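Local coordinates for protein PHB depolymerase (Penicillium funiculosum, PDB 2D81) that hydrolyses ester bonds of the polyester polyhydroxybutyrate, as a depolymerase with an alpha/beta hydrolase fold, at residues A[221-226]-A[311-316]; A[30-35]-A[305-310]; A[4-9]-A[208-213]. All coordinates share one frame; numbering follows the deposited sequence.

Contact 1 of 3, residues A[221-226]-A[311-316]; sequences CSLHVA and KQIVSG
Leu223 projects from the strand to meet Ile313 and Val314 on helix 301-314, a small worked case of a strand and its covering helix meeting through methyl groups. Read along the strand, Cys221 comes first; its sulphur is tied in a disulfide to Cys214 while its backbone pairs with Asn7 and Asn9. Leu223 then turns its side chain to the helix. With CG anti to the backbone N (chi1 173°), both methyls are lifted off the strand. Leu223 CD2 lies 4.0 Å from Ile313 CG2. The same Leu223 CD2 is 4.3 Å from Val314 CG1, while Leu223 CD1 is 4.2 Å from Ile313 CD1. Leu223 and Ile313 cross at about a right angle, the leucine CD2 meeting the CG2 branch of the isoleucine and the leucine CD1 its CD1 end. Val8 touches all three residues and shares their apolar surroundings. His224 faces the other side of the sheet, where Ser14 and Ser16 bond its two ring nitrogens and Tyr247 meets its ring. Beyond it, Val225 returns to the helix side. Just past Val314, Ser315 OG bonds to Gln312 O at 2.6 Å, tilted 20° from the carbonyl plane, and Ser315 N shares that acceptor. A helix laid over a central strand of a mostly parallel sheet in this way is characteristic of the alpha/beta hydrolase fold.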
loop_
_atom_site.group_PDB
_atom_site.type_symbol
_atom_site.label_atom_id
_atom_site.label_comp_id
_atom_site.label_asym_id
_atom_site.label_seq_id
_atom_site.Cartn_x
_atom_site.Cartn_y
_atom_site.Cartn_z
ATOM N N CYS A 221 13.735 -14.947 3.588
ATOM C CA CYS A 221 12.510 -14.540 2.915
ATOM C C CYS A 221 12.485 -13.039 2.660
ATOM O O CYS A 221 13.255 -12.285 3.255
ATOM C CB CYS A 221 11.300 -14.972 3.755
ATOM S SG CYS A 221 11.034 -16.773 3.633
ATOM N N SER A 222 11.614 -12.617 1.749
ATOM C CA SER A 222 11.367 -11.200 1.516
ATOM C C SER A 222 10.080 -10.780 2.213
ATOM O O SER A 222 9.376 -11.613 2.781
ATOM C CB SER A 222 11.254 -10.921 0.016
ATOM O OG SER A 222 10.233 -11.709 -0.576
ATOM N N LEU A 223 9.772 -9.487 2.158
ATOM C CA LEU A 223 8.582 -8.959 2.813
ATOM C C LEU A 223 7.903 -7.900 1.950
ATOM O O LEU A 223 8.524 -6.906 1.565
ATOM C CB LEU A 223 8.955 -8.347 4.165
ATOM C CG LEU A 223 7.847 -7.593 4.915
ATOM C CD1 LEU A 223 6.739 -8.548 5.332
ATOM C CD2 LEU A 223 8.445 -6.916 6.143
ATOM N N HIS A 224 6.630 -8.122 1.650
ATOM C CA HIS A 224 5.808 -7.117 0.987
ATOM C C HIS A 224 4.669 -6.719 1.919
ATOM O O HIS A 224 3.972 -7.578 2.465
ATOM C CB HIS A 224 5.224 -7.673 -0.315
ATOM C CG HIS A 224 4.478 -6.659 -1.127
ATOM N ND1 HIS A 224 5.112 -5.660 -1.835
ATOM C CD2 HIS A 224 3.151 -6.480 -1.333
ATOM C CE1 HIS A 224 4.209 -4.912 -2.442
ATOM N NE2 HIS A 224 3.011 -5.388 -2.153
ATOM N N VAL A 225 4.493 -5.416 2.098
ATOM C CA VAL A 225 3.388 -4.886 2.882
ATOM C C VAL A 225 2.265 -4.497 1.926
ATOM O O VAL A 225 2.472 -3.701 1.011
ATOM C CB VAL A 225 3.833 -3.639 3.680
ATOM C CG1 VAL A 225 2.686 -3.120 4.539
ATOM C CG2 VAL A 225 5.036 -3.986 4.548
ATOM N N ALA A 226 1.084 -5.072 2.131
ATOM C CA ALA A 226 -0.063 -4.788 1.271
ATOM C C ALA A 226 -1.152 -4.051 2.049
ATOM O O ALA A 226 -1.631 -4.536 3.076
ATOM C CB ALA A 226 -0.618 -6.088 0.692
ATOM N N LYS A 311 10.138 -3.418 10.941
ATOM C CA LYS A 311 11.416 -3.526 11.637
ATOM C C LYS A 311 11.458 -4.792 12.487
ATOM O O LYS A 311 12.495 -5.453 12.583
ATOM C CB LYS A 311 11.635 -2.309 12.537
ATOM C CG LYS A 311 11.665 -0.967 11.817
ATOM C CD LYS A 311 13.028 -0.654 11.230
ATOM C CE LYS A 311 13.061 0.769 10.690
ATOM N NZ LYS A 311 14.413 1.179 10.220
ATOM N N GLN A 312 10.328 -5.124 13.106
ATOM C CA GLN A 312 10.239 -6.317 13.941
ATOM C C GLN A 312 10.402 -7.578 13.098
ATOM O O GLN A 312 11.170 -8.475 13.446
ATOM C CB GLN A 312 8.896 -6.343 14.675
ATOM C CG GLN A 312 8.588 -7.640 15.431
ATOM C CD GLN A 312 9.655 -8.016 16.446
ATOM O OE1 GLN A 312 10.478 -7.190 16.842
ATOM N NE2 GLN A 312 9.636 -9.271 16.881
ATOM N N ILE A 313 9.686 -7.637 11.981
ATOM C CA ILE A 313 9.737 -8.809 11.117
ATOM C C ILE A 313 11.138 -9.066 10.563
ATOM O O ILE A 313 11.575 -10.211 10.493
ATOM C CB ILE A 313 8.741 -8.673 9.948
ATOM C CG1 ILE A 313 7.308 -8.745 10.488
ATOM C CG2 ILE A 313 8.988 -9.766 8.911
ATOM C CD1 ILE A 313 6.237 -8.378 9.481
ATOM N N VAL A 314 11.845 -8.010 10.171
ATOM C CA VAL A 314 13.160 -8.198 9.562
ATOM C C VAL A 314 14.262 -8.356 10.604
ATOM O O VAL A 314 15.409 -8.646 10.262
ATOM C CB VAL A 314 13.532 -7.022 8.625
ATOM C CG1 VAL A 314 12.449 -6.835 7.578
ATOM C CG2 VAL A 314 13.732 -5.749 9.432
ATOM N N SER A 315 13.913 -8.171 11.874
ATOM C CA SER A 315 14.906 -8.238 12.947
ATOM C C SER A 315 15.408 -9.663 13.160
ATOM O O SER A 315 16.351 -9.891 13.919
ATOM C CB SER A 315 14.316 -7.711 14.258
ATOM O OG SER A 315 13.376 -8.622 14.803
ATOM N N GLY A 316 14.777 -10.621 12.488
ATOM C CA GLY A 316 15.204 -12.002 12.607
ATOM C C GLY A 316 16.157 -12.437 11.508
ATOM O O GLY A 316 16.513 -13.613 11.424
#

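Contact 2 of 3, residues A[30-35]-A[305-310]; sequences VAYSDV and AIVGQV
Val307 presses a methyl group into the face of Tyr32, where the loop leaving helix 20-31 meets helix 301-314. In this alpha/beta hydrolase fold the two helices lie on the same side of the central sheet, and Leu28 of the first touches both Ile306 and Val307 of the second. Followed outward, Val307 begins with CB, already 4.2 Å from Tyr32 CE2. The side chain then divides, CG2 going to the ring and CG1 to a place between Tyr32 and Val35. Val307 CG2 stands over the ring centre in a CH-pi contact, 3.5 Å from the centroid of the Tyr32 ring and 8° off its normal, so that all six ring carbons share the methyl almost evenly. CG1 is anti to the backbone N (chi1 173°), which brings it beside Tyr32 CE2 and CD2 and on to Val35. Val307 CG1 meets Val35 CG2 at 4.2 Å. The same Val307 CG1 stays 4.0 Å from Tyr32 CE2, and so bridges the two loop residues. The far end of the tyrosine is held as well, since its OH bonds to Gly299 N, just before the helix, while Met303 packs on the same side chain. Replacing Tyr32 by an alanine is likely to leave Val307 CG2 without the flat surface it rests on and Gly299 N without its hydroxyl partner. One turn further along the helix, Val310 continues the apolar seam: its CG1 lies 4.0 Å from Val35 CG1, each of these methyls being the branch anti to its own backbone N.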
loop_
_atom_site.group_PDB
_atom_site.type_symbol
_atom_site.label_atom_id
_atom_site.label_comp_id
_atom_site.label_asym_id
_atom_site.label_seq_id
_atom_site.Cartn_x
_atom_site.Cartn_y
_atom_site.Cartn_z
ATOM N N VAL A 30 8.058 6.909 -0.203
ATOM C CA VAL A 30 8.818 8.154 -0.250
ATOM C C VAL A 30 9.449 8.493 1.101
ATOM O O VAL A 30 10.671 8.630 1.207
ATOM C CB VAL A 30 7.920 9.333 -0.707
ATOM C CG1 VAL A 30 8.670 10.652 -0.585
ATOM C CG2 VAL A 30 7.467 9.105 -2.147
ATOM N N ALA A 31 8.620 8.629 2.132
ATOM C CA ALA A 31 9.102 9.081 3.436
ATOM C C ALA A 31 10.073 8.078 4.047
ATOM O O ALA A 31 11.044 8.460 4.707
ATOM C CB ALA A 31 7.925 9.319 4.382
ATOM N N TYR A 32 9.807 6.793 3.819
ATOM C CA TYR A 32 10.691 5.735 4.291
ATOM C C TYR A 32 11.289 4.936 3.134
ATOM O O TYR A 32 11.333 3.709 3.175
ATOM C CB TYR A 32 9.940 4.783 5.232
ATOM C CG TYR A 32 9.558 5.383 6.568
ATOM C CD1 TYR A 32 8.384 6.118 6.718
ATOM C CD2 TYR A 32 10.367 5.198 7.690
ATOM C CE1 TYR A 32 8.018 6.650 7.953
ATOM C CE2 TYR A 32 10.012 5.729 8.934
ATOM C CZ TYR A 32 8.839 6.451 9.054
ATOM O OH TYR A 32 8.486 6.980 10.268
ATOM N N SER A 33 11.759 5.634 2.105
ATOM C CA SER A 33 12.347 4.964 0.953
ATOM C C SER A 33 13.533 4.088 1.357
ATOM O O SER A 33 13.878 3.145 0.650
ATOM C CB SER A 33 12.780 5.991 -0.099
ATOM O OG SER A 33 13.744 6.896 0.412
ATOM N N ASP A 34 14.141 4.394 2.500
ATOM C CA ASP A 34 15.254 3.598 3.009
ATOM C C ASP A 34 14.795 2.248 3.557
ATOM O O ASP A 34 15.528 1.259 3.491
ATOM C CB ASP A 34 16.004 4.374 4.101
ATOM C CG ASP A 34 15.116 4.723 5.283
ATOM O OD1 ASP A 34 14.035 5.303 5.065
ATOM O OD2 ASP A 34 15.499 4.421 6.436
ATOM N N VAL A 35 13.581 2.211 4.095
ATOM C CA VAL A 35 13.013 0.984 4.645
ATOM C C VAL A 35 12.432 0.134 3.521
ATOM O O VAL A 35 12.660 -1.076 3.459
ATOM C CB VAL A 35 11.893 1.297 5.662
ATOM C CG1 VAL A 35 11.238 0.007 6.144
ATOM C CG2 VAL A 35 12.469 2.064 6.844
ATOM N N ALA A 305 3.899 3.165 12.744
ATOM C CA ALA A 305 3.401 1.877 13.222
ATOM C C ALA A 305 3.716 0.775 12.216
ATOM O O ALA A 305 4.211 -0.291 12.582
ATOM C CB ALA A 305 1.898 1.953 13.457
ATOM N N ILE A 306 3.426 1.040 10.946
ATOM C CA ILE A 306 3.718 0.087 9.885
ATOM C C ILE A 306 5.216 -0.189 9.786
ATOM O O ILE A 306 5.635 -1.340 9.670
ATOM C CB ILE A 306 3.184 0.600 8.529
ATOM C CG1 ILE A 306 1.656 0.727 8.602
ATOM C CG2 ILE A 306 3.577 -0.364 7.405
ATOM C CD1 ILE A 306 1.028 1.405 7.389
ATOM N N VAL A 307 6.025 0.865 9.841
ATOM C CA VAL A 307 7.473 0.697 9.814
ATOM C C VAL A 307 7.958 -0.089 11.030
ATOM O O VAL A 307 8.900 -0.875 10.934
ATOM C CB VAL A 307 8.190 2.065 9.771
ATOM C CG1 VAL A 307 9.697 1.875 9.929
ATOM C CG2 VAL A 307 7.889 2.756 8.448
ATOM N N GLY A 308 7.310 0.126 12.170
ATOM C CA GLY A 308 7.674 -0.601 13.374
ATOM C C GLY A 308 7.396 -2.083 13.231
ATOM O O GLY A 308 8.175 -2.923 13.688
ATOM N N GLN A 309 6.275 -2.402 12.594
ATOM C CA GLN A 309 5.942 -3.781 12.271
ATOM C C GLN A 309 7.006 -4.381 11.363
ATOM O O GLN A 309 7.474 -5.496 11.588
ATOM C CB GLN A 309 4.574 -3.837 11.585
ATOM C CG GLN A 309 3.407 -3.495 12.509
ATOM C CD GLN A 309 2.087 -3.428 11.773
ATOM O OE1 GLN A 309 1.933 -4.021 10.709
ATOM N NE2 GLN A 309 1.118 -2.713 12.346
ATOM N N VAL A 310 7.392 -3.632 10.337
ATOM C CA VAL A 310 8.397 -4.104 9.396
ATOM C C VAL A 310 9.724 -4.361 10.101
ATOM O O VAL A 310 10.362 -5.393 9.886
ATOM C CB VAL A 310 8.617 -3.080 8.264
ATOM C CG1 VAL A 310 9.843 -3.452 7.449
ATOM C CG2 VAL A 310 7.385 -3.031 7.375
#

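Contact 3 of 3, residues A[4-9]-A[208-213]; sequences PAFNVN and LYVPQS
Phe6 sends its ring to Leu208 and Val210, joining the N-terminal segment to a strand almost two hundred residues later. With CG anti to the carbonyl carbon (chi1 -70°), the first torsion directs the ring toward strand 205-210, and its CE1, CZ and CE2 atoms do the touching; the ring itself is turned nearly perpendicular to the CA-CB-CG plane (chi2 88°). It meets both aliphatic partners obliquely, and they approach it from the opposite direction. Val210 meets the ring along its CZ-CE2 side: Val210 CG2 lies 3.9 Å from Phe6 CZ, and Val210 CG1 is 3.9 Å from Phe6 CE2. On the other flank Leu208 CD1 comes within 3.9 Å of Phe6 CE1. That leucine holds CG in the crowded position between backbone N and carbonyl carbon (chi1 62°), a less common choice for leucine, and CD1 is the branch that reaches the ring. Beyond the phenylalanine the chain bends in an inverse gamma turn centred on Asn7, closed by a weak bond from Val8 N to Phe6 O, before strand 8-9 begins. Phe6 thus sits between several elements: its backbone pairs with Ile313 of helix 301-314, its ring also touches Ile257 of strand 256-260, and Leu208 and Val210 lean in turn on Leu189 of the outermost strand 187-192.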
loop_
_atom_site.group_PDB
_atom_site.type_symbol
_atom_site.label_atom_id
_atom_site.label_comp_id
_atom_site.label_asym_id
_atom_site.label_seq_id
_atom_site.Cartn_x
_atom_site.Cartn_y
_atom_site.Cartn_z
ATOM N N PRO A 4 5.946 -11.826 15.339
ATOM C CA PRO A 4 7.228 -12.539 15.305
ATOM C C PRO A 4 8.325 -11.847 14.502
ATOM O O PRO A 4 8.052 -11.055 13.595
ATOM C CB PRO A 4 6.860 -13.895 14.695
ATOM C CG PRO A 4 5.399 -14.040 15.001
ATOM C CD PRO A 4 4.891 -12.650 14.727
ATOM N N ALA A 5 9.569 -12.159 14.849
ATOM C CA ALA A 5 10.712 -11.850 14.004
ATOM C C ALA A 5 10.942 -13.030 13.067
ATOM O O ALA A 5 10.886 -14.188 13.489
ATOM C CB ALA A 5 11.953 -11.615 14.863
ATOM N N PHE A 6 11.189 -12.734 11.796
ATOM C CA PHE A 6 11.451 -13.773 10.808
ATOM C C PHE A 6 12.801 -13.566 10.131
ATOM O O PHE A 6 13.418 -12.509 10.265
ATOM C CB PHE A 6 10.344 -13.794 9.751
ATOM C CG PHE A 6 9.023 -14.283 10.268
ATOM C CD1 PHE A 6 8.110 -13.401 10.834
ATOM C CD2 PHE A 6 8.700 -15.633 10.203
ATOM C CE1 PHE A 6 6.890 -13.859 11.330
ATOM C CE2 PHE A 6 7.484 -16.101 10.695
ATOM C CZ PHE A 6 6.578 -15.213 11.259
ATOM N N ASN A 7 13.261 -14.583 9.408
ATOM C CA ASN A 7 14.511 -14.468 8.678
ATOM C C ASN A 7 14.230 -13.774 7.356
ATOM O O ASN A 7 14.135 -14.412 6.303
ATOM C CB ASN A 7 15.129 -15.846 8.432
ATOM C CG ASN A 7 16.519 -15.755 7.829
ATOM O OD1 ASN A 7 17.070 -14.664 7.682
ATOM N ND2 ASN A 7 17.095 -16.902 7.486
ATOM N N VAL A 8 14.079 -12.458 7.428
ATOM C CA VAL A 8 13.792 -11.643 6.255
ATOM C C VAL A 8 14.923 -10.649 6.046
ATOM O O VAL A 8 15.314 -9.939 6.973
ATOM C CB VAL A 8 12.470 -10.868 6.433
ATOM C CG1 VAL A 8 12.259 -9.921 5.259
ATOM C CG2 VAL A 8 11.305 -11.846 6.541
ATOM N N ASN A 9 15.451 -10.599 4.829
ATOM C CA ASN A 9 16.511 -9.649 4.524
ATOM C C ASN A 9 15.932 -8.238 4.507
ATOM O O ASN A 9 14.967 -7.965 3.798
ATOM C CB ASN A 9 17.141 -9.957 3.166
ATOM C CG ASN A 9 18.497 -9.297 2.999
ATOM O OD1 ASN A 9 18.681 -8.138 3.369
ATOM N ND2 ASN A 9 19.453 -10.031 2.438
ATOM N N LEU A 208 -0.640 -11.273 8.818
ATOM C CA LEU A 208 0.422 -11.514 7.849
ATOM C C LEU A 208 0.334 -12.935 7.319
ATOM O O LEU A 208 0.047 -13.870 8.071
ATOM C CB LEU A 208 1.808 -11.284 8.474
ATOM C CG LEU A 208 2.249 -12.154 9.658
ATOM C CD1 LEU A 208 3.771 -12.138 9.771
ATOM C CD2 LEU A 208 1.609 -11.648 10.937
ATOM N N TYR A 209 0.570 -13.092 6.020
ATOM C CA TYR A 209 0.636 -14.419 5.431
ATOM C C TYR A 209 2.070 -14.916 5.420
ATOM O O TYR A 209 2.963 -14.247 4.894
ATOM C CB TYR A 209 0.101 -14.422 3.999
ATOM C CG TYR A 209 0.203 -15.792 3.382
ATOM C CD1 TYR A 209 -0.570 -16.847 3.866
ATOM C CD2 TYR A 209 1.144 -16.065 2.393
ATOM C CE1 TYR A 209 -0.400 -18.144 3.388
ATOM C CE2 TYR A 209 1.324 -17.363 1.905
ATOM C CZ TYR A 209 0.547 -18.394 2.413
ATOM O OH TYR A 209 0.727 -19.679 1.961
ATOM N N VAL A 210 2.286 -16.094 6.000
ATOM C CA VAL A 210 3.622 -16.674 6.087
ATOM C C VAL A 210 3.670 -18.028 5.387
ATOM O O VAL A 210 3.092 -19.003 5.868
ATOM C CB VAL A 210 4.053 -16.874 7.563
ATOM C CG1 VAL A 210 5.440 -17.503 7.623
ATOM C CG2 VAL A 210 4.054 -15.536 8.295
ATOM N N PRO A 211 4.354 -18.103 4.233
ATOM C CA PRO A 211 4.463 -19.365 3.492
ATOM C C PRO A 211 5.176 -20.395 4.360
ATOM O O PRO A 211 5.910 -20.032 5.275
ATOM C CB PRO A 211 5.300 -18.979 2.271
ATOM C CG PRO A 211 4.971 -17.528 2.076
ATOM C CD PRO A 211 4.991 -17.003 3.489
ATOM N N GLN A 212 4.969 -21.676 4.073
ATOM C CA GLN A 212 5.632 -22.729 4.836
ATOM C C GLN A 212 7.145 -22.517 4.864
ATOM O O GLN A 212 7.792 -22.724 5.893
ATOM C CB GLN A 212 5.314 -24.101 4.236
ATOM C CG GLN A 212 6.002 -25.259 4.948
ATOM C CD GLN A 212 5.661 -25.317 6.426
ATOM O OE1 GLN A 212 4.494 -25.434 6.802
ATOM N NE2 GLN A 212 6.682 -25.234 7.275
ATOM N N SER A 213 7.706 -22.092 3.736
ATOM C CA SER A 213 9.153 -21.958 3.609
ATOM C C SER A 213 9.727 -20.886 4.532
ATOM O O SER A 213 10.901 -20.944 4.891
ATOM C CB SER A 213 9.530 -21.639 2.161
ATOM O OG SER A 213 8.949 -20.415 1.749
#

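From the N terminus, contact 3 takes the first segment, 4-9, to strand 205-210 and closes a loop of 198 residues. Inside that span lies segment 30-35, which waits for helix 301-314; contact 2 therefore crosses contact 3 along the chain. Contact 1 opens after contact 3 has closed and crosses contact 2, with which it shares the helix: Leu223 and Val225 touch Val310, so the two form one continuous apolar layer. Contacts 1 and 3 also join through probable hydrogen bonds between their backbones. Together the three bring both chain termini, the helix 20-31 exit and the sheet into one arrangement along the C-terminal helix.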